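Local atomic coordinates of 2-c-methyl-d-erythritol 2,4-cyclodiphosphate synthase (Plasmodium falciparum, PDB entry 4C81), a protein that converts 4-diphosphocytidyl-2-C-methyl-D-erythritol 2-phosphate into 2-C-methyl-D-erythritol 2,4-cyclodiphosphate with release of CMP, a step of non-mevalonate isoprenoid biosynthesis. Residues 12-17 against 172-177. The protein carries 1 engineered substitution. Numbering follows the deposited sequence.
With ZN (zinc ion), chain B; ZN (zinc ion), chain C.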
# COMPACT_ATOMS: atom_id res chain seq x y z
N GLN A 12 -0.38 -5.72 -5.40
CA GLN A 12 -0.53 -4.28 -5.25
C GLN A 12 0.03 -3.59 -6.47
O GLN A 12 1.18 -3.82 -6.84
CB GLN A 12 0.19 -3.77 -4.01
CG GLN A 12 -0.02 -2.29 -3.76
CD GLN A 12 0.74 -1.79 -2.58
OE1 GLN A 12 1.97 -1.67 -2.63
NE2 GLN A 12 0.03 -1.48 -1.50
N GLY A 13 -0.78 -2.74 -7.09
CA GLY A 13 -0.36 -1.94 -8.22
C GLY A 13 -0.28 -0.49 -7.80
O GLY A 13 -1.05 -0.04 -6.95
N TYR A 14 0.70 0.21 -8.35
CA TYR A 14 0.86 1.64 -8.12
C TYR A 14 1.00 2.34 -9.47
O TYR A 14 1.61 1.81 -10.40
CB TYR A 14 2.09 1.90 -7.27
CG TYR A 14 2.51 3.35 -7.25
CD1 TYR A 14 1.87 4.26 -6.43
CD2 TYR A 14 3.55 3.80 -8.06
CE1 TYR A 14 2.25 5.60 -6.41
CE2 TYR A 14 3.95 5.13 -8.04
CZ TYR A 14 3.29 6.02 -7.22
OH TYR A 14 3.67 7.34 -7.21
N ASP A 15 0.43 3.53 -9.57
CA ASP A 15 0.67 4.38 -10.73
C ASP A 15 0.54 5.85 -10.35
O ASP A 15 -0.13 6.20 -9.37
CB ASP A 15 -0.29 4.03 -11.87
CG ASP A 15 0.16 4.58 -13.21
OD1 ASP A 15 1.36 4.91 -13.38
OD2 ASP A 15 -0.71 4.70 -14.10
N ILE A 16 1.21 6.69 -11.14
CA ILE A 16 1.18 8.13 -10.98
C ILE A 16 1.26 8.76 -12.37
O ILE A 16 2.03 8.30 -13.22
CB ILE A 16 2.34 8.64 -10.08
CG1 ILE A 16 2.34 10.18 -9.98
CG2 ILE A 16 3.69 8.13 -10.58
CD1 ILE A 16 3.31 10.74 -8.95
N HIS A 17 0.46 9.80 -12.60
CA HIS A 17 0.59 10.60 -13.82
C HIS A 17 0.48 12.09 -13.52
O HIS A 17 -0.21 12.49 -12.58
CB HIS A 17 -0.45 10.18 -14.87
CG HIS A 17 -0.11 8.88 -15.53
ND1 HIS A 17 0.94 8.75 -16.41
CD2 HIS A 17 -0.67 7.65 -15.43
CE1 HIS A 17 1.01 7.50 -16.83
NE2 HIS A 17 0.05 6.81 -16.25
N GLU A 172 -2.32 9.87 -8.11
CA GLU A 172 -1.79 8.52 -7.96
C GLU A 172 -2.82 7.53 -7.46
O GLU A 172 -3.88 7.90 -6.95
CB GLU A 172 -0.50 8.50 -7.12
CG GLU A 172 -0.63 8.83 -5.64
CD GLU A 172 0.73 8.83 -4.93
OE1 GLU A 172 1.77 9.03 -5.60
OE2 GLU A 172 0.76 8.63 -3.70
N CYS A 173 -2.53 6.25 -7.69
CA CYS A 173 -3.46 5.17 -7.38
C CYS A 173 -2.70 3.99 -6.80
O CYS A 173 -1.63 3.63 -7.29
CB CYS A 173 -4.20 4.72 -8.65
SG CYS A 173 -5.56 3.58 -8.34
N PHE A 174 -3.26 3.40 -5.74
CA PHE A 174 -2.85 2.10 -5.23
C PHE A 174 -4.01 1.13 -5.42
O PHE A 174 -5.10 1.37 -4.93
CB PHE A 174 -2.51 2.17 -3.75
CG PHE A 174 -1.24 2.92 -3.46
CD1 PHE A 174 -1.25 4.30 -3.39
CD2 PHE A 174 -0.05 2.24 -3.27
CE1 PHE A 174 -0.07 5.01 -3.13
CE2 PHE A 174 1.12 2.94 -3.00
CZ PHE A 174 1.11 4.32 -2.94
N ALA A 175 -3.76 0.04 -6.14
CA ALA A 175 -4.77 -0.99 -6.35
C ALA A 175 -4.33 -2.25 -5.63
O ALA A 175 -3.21 -2.70 -5.83
CB ALA A 175 -4.94 -1.26 -7.84
N ASN A 176 -5.21 -2.80 -4.79
CA ASN A 176 -4.92 -3.98 -4.00
C ASN A 176 -5.89 -5.08 -4.36
O ASN A 176 -7.10 -4.85 -4.39
CB ASN A 176 -5.04 -3.67 -2.51
CG ASN A 176 -4.18 -2.50 -2.10
OD1 ASN A 176 -3.04 -2.69 -1.67
ND2 ASN A 176 -4.70 -1.29 -2.25
N ILE A 177 -5.37 -6.27 -4.63
CA ILE A 177 -6.19 -7.36 -5.15
C ILE A 177 -5.83 -8.70 -4.53
O ILE A 177 -4.69 -8.91 -4.10
CB ILE A 177 -6.05 -7.43 -6.69
CG1 ILE A 177 -7.21 -8.20 -7.31
CG2 ILE A 177 -4.69 -7.99 -7.10
CD1 ILE A 177 -7.30 -8.02 -8.80
ZN ZN B . -0.08 4.78 -16.01
ZN ZN C . 3.81 9.92 -4.85
O HOH W 1 1.32 3.64 -16.30
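Tyr14 and Phe174 face each other as a non-hydrogen-bonded pair of two antiparallel strands, and their rings meet obliquely, planes 53° apart. The tyrosine brings CD1 over one face of the phenylalanine, toward the rim, 3.6 Å from Phe174 CZ. With CG anti to the backbone N (chi1 167°), the Tyr14 ring slants toward the partner strand and its hydroxyl arrives at Glu172. Tyr14 OH donates to Glu172 OE1 over 3.0 Å, approaching from above the carboxylate, whose plane stands 82° from the ring. Glu172 OE1 also binds a zinc ion at 2.4 Å; His159 NE2 of the second subunit is another ligand of that ion. The tyrosine is thus a second-shell partner, consistent with helping to orient the metal-binding carboxylate. Ile16 packs across Glu172 on this face.

One non-hydrogen-bonded pair further along the strands, Gln12 and Asn176 run alongside each other with their amides steeply turned against each other. Gln12 NE2 reaches Asn176 OD1 only weakly, at 3.3 Å; stronger ties leave the chain, Gln12 OE1 accepting from Asn176 ND2 of the second subunit and Asn176 ND2 donating to Gln12 OE1 of the third subunit. Phe174 meets its counterpart in the third subunit edge-to-face, so this row of side chains lines the trimer core.

Asp15, on the reverse face, gives OD2 to the other zinc ion at 2.0 Å, and His17 NE2 binds there too; His67 and a water complete this active-site metal beside the bound CDP. Lys157 of the second subunit salt-bridges Asp15 OD1.

Paired backbone bonds at Gly13–Ala175 and Asp15–Cys173 fix the register. Within the sheet, strand 170-181 lies between strands 9-21 and 114-124, while on the face that carries Asp15, Ser68 of helix 64-77 touches Cys173 and Ala175.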